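Side-chain contacts in putative non-ribosomal peptide synthetase (Actinomadura parvosata subsp. kistnae, PDB 6M7L), which is a condensation-type domain of a putative non-ribosomal peptide synthetase, probably an X-domain that recruits cytochrome P450 enzymes rather than forming peptide bonds: residues D344-R347 against H348-L351; D210-E213 against F214-R218. One frame throughout, in Å; residues are numbered along the deposited sequence.

Interaction 1: D344-R347 against H348-L351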
loop_
_atom_site.group_PDB
_atom_site.type_symbol
_atom_site.label_atom_id
_atom_site.label_comp_id
_atom_site.label_asym_id
_atom_site.label_seq_id
_atom_site.Cartn_x
_atom_site.Cartn_y
_atom_site.Cartn_z
ATOM N N ASP A 344 -26.122 -2.747 -16.636
ATOM C CA ASP A 344 -27.393 -2.568 -15.941
ATOM C C ASP A 344 -27.270 -2.924 -14.465
ATOM O O ASP A 344 -27.880 -2.268 -13.612
ATOM C CB ASP A 344 -28.482 -3.409 -16.608
ATOM C CG ASP A 344 -28.658 -3.075 -18.078
ATOM O OD1 ASP A 344 -28.325 -1.939 -18.478
ATOM O OD2 ASP A 344 -29.133 -3.951 -18.832
ATOM N N ALA A 345 -26.487 -3.956 -14.143
ATOM C CA ALA A 345 -26.323 -4.360 -12.749
ATOM C C ALA A 345 -25.603 -3.284 -11.946
ATOM O O ALA A 345 -26.019 -2.941 -10.833
ATOM C CB ALA A 345 -25.568 -5.686 -12.668
ATOM N N HIS A 346 -24.511 -2.741 -12.495
ATOM C CA HIS A 346 -23.797 -1.670 -11.809
ATOM C C HIS A 346 -24.621 -0.391 -11.720
ATOM O O HIS A 346 -24.312 0.473 -10.894
ATOM C CB HIS A 346 -22.463 -1.393 -12.502
ATOM C CG HIS A 346 -21.400 -2.400 -12.188
ATOM N ND1 HIS A 346 -21.145 -3.491 -12.989
ATOM C CD2 HIS A 346 -20.533 -2.484 -11.151
ATOM C CE1 HIS A 346 -20.161 -4.201 -12.464
ATOM N NE2 HIS A 346 -19.773 -3.612 -11.348
ATOM N N ARG A 347 -25.655 -0.253 -12.549
ATOM C CA ARG A 347 -26.619 0.830 -12.405
ATOM C C ARG A 347 -27.678 0.538 -11.349
ATOM O O ARG A 347 -28.576 1.364 -11.154
ATOM C CB ARG A 347 -27.304 1.114 -13.746
ATOM C CG ARG A 347 -26.598 2.145 -14.608
ATOM C CD ARG A 347 -27.466 2.584 -15.780
ATOM N NE ARG A 347 -27.421 1.638 -16.891
ATOM C CZ ARG A 347 -26.520 1.683 -17.867
ATOM N NH1 ARG A 347 -25.587 2.625 -17.862
ATOM N NH2 ARG A 347 -26.547 0.786 -18.844
ATOM N N HIS A 348 -27.594 -0.603 -10.666
ATOM C CA HIS A 348 -28.634 -1.044 -9.741
ATOM C C HIS A 348 -28.025 -1.717 -8.518
ATOM O O HIS A 348 -28.534 -2.733 -8.034
ATOM C CB HIS A 348 -29.612 -2.000 -10.424
ATOM C CG HIS A 348 -30.431 -1.368 -11.507
ATOM N ND1 HIS A 348 -29.993 -1.268 -12.810
ATOM C CD2 HIS A 348 -31.668 -0.820 -11.483
ATOM C CE1 HIS A 348 -30.923 -0.679 -13.541
ATOM N NE2 HIS A 348 -31.950 -0.396 -12.759
ATOM N N GLN A 349 -26.935 -1.163 -7.987
ATOM C CA GLN A 349 -26.201 -1.811 -6.907
ATOM C C GLN A 349 -26.405 -1.132 -5.555
ATOM O O GLN A 349 -25.582 -1.305 -4.651
ATOM C CB GLN A 349 -24.712 -1.882 -7.249
ATOM C CG GLN A 349 -24.056 -0.540 -7.502
ATOM C CD GLN A 349 -22.692 -0.682 -8.139
ATOM O OE1 GLN A 349 -22.354 -1.738 -8.678
ATOM N NE2 GLN A 349 -21.896 0.379 -8.081
ATOM N N ASP A 350 -27.486 -0.373 -5.390
ATOM C CA ASP A 350 -27.777 0.221 -4.091
ATOM C C ASP A 350 -28.626 -0.692 -3.220
ATOM O O ASP A 350 -28.532 -0.627 -1.989
ATOM C CB ASP A 350 -28.470 1.574 -4.270
ATOM C CG ASP A 350 -27.725 2.482 -5.227
ATOM O OD1 ASP A 350 -28.081 2.506 -6.424
ATOM O OD2 ASP A 350 -26.774 3.160 -4.785
ATOM N N LEU A 351 -29.447 -1.535 -3.828
ATOM C CA LEU A 351 -30.130 -2.590 -3.091
ATOM C C LEU A 351 -29.115 -3.642 -2.668
ATOM O O LEU A 351 -28.442 -4.219 -3.532
ATOM C CB LEU A 351 -31.220 -3.215 -3.956
ATOM C CG LEU A 351 -31.928 -4.448 -3.390
ATOM C CD1 LEU A 351 -32.700 -4.093 -2.131
ATOM C CD2 LEU A 351 -32.845 -5.066 -4.435
#
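The imidazole of His348 folds back onto Asp344 where helix 331-346 passes into the loop before helix 353-360. The contact lies at the C-terminal end of helix 331-346, in a condensation-type fold, with a side chain bonded to a backbone carbonyl four residues earlier. His348 ND1 donates to Asp344 O at 2.5 Å, and the N-H points almost straight at the oxygen (172°). Asp344 O lies at the edge of the ring, near its plane. CG of His348 stands beside its backbone N (chi1 -66°), and this swings the ring back over the preceding peptide, with Arg347 O over one face. The backbone N of His348 donates to Ala345 O at 2.8 Å, from above the carbonyl plane. Ala345 is buried, and Phe214 of helix 207-218 stacks on the His348 ring. With an alanine in place of His348, Asp344 O would probably lose its ring donor and Phe214 its stacking partner. The exposed side is looser. There Arg347 bends at chi3 and leads away from the loop. Arg347 NH2 forms a salt bridge with Asp344 OD1 at 3.3 Å, while Asp344 OD2 pairs with Arg218. His346 ND1 bonds to Ser342 O, one turn back. Gln349 slants across this imidazole, its amide plane turned 68° from the ring, and Gln349 OE1 comes within 3.2 Å of His346 CD2.

Interaction 2: D210-E213 against F214-R218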
loop_
_atom_site.group_PDB
_atom_site.type_symbol
_atom_site.label_atom_id
_atom_site.label_comp_id
_atom_site.label_asym_id
_atom_site.label_seq_id
_atom_site.Cartn_x
_atom_site.Cartn_y
_atom_site.Cartn_z
ATOM N N ASP A 210 -37.455 0.989 -7.761
ATOM C CA ASP A 210 -37.046 0.760 -9.143
ATOM C C ASP A 210 -36.005 -0.346 -9.226
ATOM O O ASP A 210 -36.020 -1.157 -10.158
ATOM C CB ASP A 210 -36.495 2.046 -9.763
ATOM C CG ASP A 210 -37.491 2.729 -10.680
ATOM O OD1 ASP A 210 -37.438 3.973 -10.794
ATOM O OD2 ASP A 210 -38.331 2.023 -11.278
ATOM N N GLN A 211 -35.096 -0.402 -8.250
ATOM C CA GLN A 211 -34.045 -1.410 -8.277
ATOM C C GLN A 211 -34.567 -2.784 -7.879
ATOM O O GLN A 211 -34.187 -3.792 -8.488
ATOM C CB GLN A 211 -32.887 -0.981 -7.376
ATOM C CG GLN A 211 -31.748 -0.375 -8.163
ATOM C CD GLN A 211 -30.911 0.596 -7.369
ATOM O OE1 GLN A 211 -30.615 0.371 -6.198
ATOM N NE2 GLN A 211 -30.524 1.693 -8.008
ATOM N N ILE A 212 -35.435 -2.850 -6.865
ATOM C CA ILE A 212 -36.055 -4.123 -6.506
ATOM C C ILE A 212 -36.816 -4.694 -7.695
ATOM O O ILE A 212 -36.740 -5.895 -7.981
ATOM C CB ILE A 212 -36.970 -3.949 -5.279
ATOM C CG1 ILE A 212 -36.147 -3.576 -4.045
ATOM C CG2 ILE A 212 -37.772 -5.219 -5.027
ATOM C CD1 ILE A 212 -36.973 -3.415 -2.789
ATOM N N GLU A 213 -37.548 -3.840 -8.414
ATOM C CA GLU A 213 -38.252 -4.289 -9.610
ATOM C C GLU A 213 -37.277 -4.720 -10.698
ATOM O O GLU A 213 -37.558 -5.657 -11.453
ATOM C CB GLU A 213 -39.170 -3.182 -10.127
ATOM C CG GLU A 213 -40.397 -2.940 -9.269
ATOM C CD GLU A 213 -41.268 -4.174 -9.147
ATOM O OE1 GLU A 213 -41.425 -4.687 -8.016
ATOM O OE2 GLU A 213 -41.788 -4.636 -10.185
ATOM N N PHE A 214 -36.129 -4.047 -10.794
ATOM C CA PHE A 214 -35.152 -4.388 -11.825
ATOM C C PHE A 214 -34.657 -5.818 -11.662
ATOM O O PHE A 214 -34.593 -6.578 -12.635
ATOM C CB PHE A 214 -33.979 -3.406 -11.786
ATOM C CG PHE A 214 -32.792 -3.848 -12.595
ATOM C CD1 PHE A 214 -32.750 -3.637 -13.963
ATOM C CD2 PHE A 214 -31.715 -4.478 -11.987
ATOM C CE1 PHE A 214 -31.659 -4.043 -14.709
ATOM C CE2 PHE A 214 -30.625 -4.888 -12.729
ATOM C CZ PHE A 214 -30.597 -4.670 -14.091
ATOM N N TRP A 215 -34.306 -6.205 -10.435
ATOM C CA TRP A 215 -33.735 -7.528 -10.209
ATOM C C TRP A 215 -34.780 -8.634 -10.266
ATOM O O TRP A 215 -34.452 -9.764 -10.641
ATOM C CB TRP A 215 -33.004 -7.563 -8.867
ATOM C CG TRP A 215 -31.715 -6.810 -8.886
ATOM C CD1 TRP A 215 -31.440 -5.637 -8.250
ATOM C CD2 TRP A 215 -30.526 -7.172 -9.597
ATOM N NE1 TRP A 215 -30.148 -5.249 -8.513
ATOM C CE2 TRP A 215 -29.567 -6.175 -9.339
ATOM C CE3 TRP A 215 -30.180 -8.244 -10.424
ATOM C CZ2 TRP A 215 -28.284 -6.220 -9.876
ATOM C CZ3 TRP A 215 -28.906 -8.285 -10.959
ATOM C CH2 TRP A 215 -27.974 -7.282 -10.682
ATOM N N ARG A 216 -36.029 -8.340 -9.895
ATOM C CA ARG A 216 -37.095 -9.328 -10.052
ATOM C C ARG A 216 -37.241 -9.737 -11.511
ATOM O O ARG A 216 -37.167 -10.925 -11.846
ATOM C CB ARG A 216 -38.417 -8.774 -9.518
ATOM C CG ARG A 216 -38.470 -8.587 -8.014
ATOM C CD ARG A 216 -39.869 -8.196 -7.568
ATOM N NE ARG A 216 -39.963 -8.026 -6.122
ATOM C CZ ARG A 216 -40.107 -9.028 -5.261
ATOM N NH1 ARG A 216 -40.167 -10.279 -5.699
ATOM N NH2 ARG A 216 -40.187 -8.782 -3.960
ATOM N N ASP A 217 -37.447 -8.758 -12.395
ATOM C CA ASP A 217 -37.550 -9.049 -13.820
ATOM C C ASP A 217 -36.240 -9.591 -14.376
ATOM O O ASP A 217 -36.252 -10.418 -15.294
ATOM C CB ASP A 217 -37.970 -7.789 -14.580
ATOM C CG ASP A 217 -38.339 -8.070 -16.026
ATOM O OD1 ASP A 217 -38.496 -9.255 -16.390
ATOM O OD2 ASP A 217 -38.474 -7.100 -16.800
ATOM N N ARG A 218 -35.106 -9.144 -13.832
ATOM C CA ARG A 218 -33.817 -9.634 -14.309
ATOM C C ARG A 218 -33.623 -11.104 -13.962
ATOM O O ARG A 218 -33.032 -11.860 -14.743
ATOM C CB ARG A 218 -32.688 -8.788 -13.724
ATOM C CG ARG A 218 -31.343 -9.053 -14.359
ATOM C CD ARG A 218 -31.401 -8.819 -15.854
ATOM N NE ARG A 218 -31.346 -7.400 -16.180
ATOM C CZ ARG A 218 -31.535 -6.907 -17.398
ATOM N NH1 ARG A 218 -31.459 -5.600 -17.606
ATOM N NH2 ARG A 218 -31.807 -7.720 -18.409
#
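Asp210 O accepts the N-H of Phe214 at 3.0 Å, the first of four successive i to i+4 backbone bonds between 210-213 and 214-218 that run on to Asp217 N and Glu213 O at 3.2 Å. All nine residues lie on helix 207-218. Phe214 throws its ring away from the preceding turn, because CG lies opposite the backbone N (chi1 167°). Phe214 CB stays close to that turn, 3.3 Å from Gln211 O. The Phe214 ring meets the indole of the next residue: CE2 sits over the centre of one Trp215 face, 3.7 Å above its plane. In return, Trp215 CD1 lies in the plane of the phenyl ring, at its edge. Trp215 CD1 is also 3.3 Å from Gln211 O, which approaches the indole obliquely. Farther along, Phe214 CZ lies in the guanidinium plane of Arg218, at its edge.

This part of the helix is amphipathic. Gln211, Ile212 and Trp215 are buried, while Asp210, Arg216 and Asp217 are exposed. Polar ends on the buried side find partners in the loop after helix 331-346: Gln211 NE2 bonds to Asp350 OD1, and Trp215 NE1 to His348 O. Trp215 also packs on strand 317-324.

Arg216 lies alongside Ile212, both heading in one direction. The arginine chain is extended from CG to NE, and Arg216 NE reaches 3.7 Å from Ile212 CG2. Arg216 NH1 makes a weak hydrogen bond to Leu359 O. Glu213 bends at chi2 (-60°) and comes across Arg216, its carboxylate plane 34° from the guanidinium. Glu213 OE1 stays 4.1 Å from Arg216 NE, too far for a salt bridge, though the two charges would probably still attract.

Interaction 2 comes first along the chain, on helix 207-218. Interaction 1 follows more than a hundred residues later, where helix 331-346 gives way to the loop before helix 353-360. Their centres are nonetheless about 10 Å apart, and both lie on the same side of the chain's centre. They touch directly: His348 CD2 packs 3.4 Å from Gln211 CG. Strand 317-324 meets both, through Ala345, His346 and Gln349 of interaction 1 and through Trp215 and Arg218 of interaction 2. Helix 207-218 is thus fixed against a later part of the same condensation-type fold by aromatic packing, polar bonds and a salt bridge.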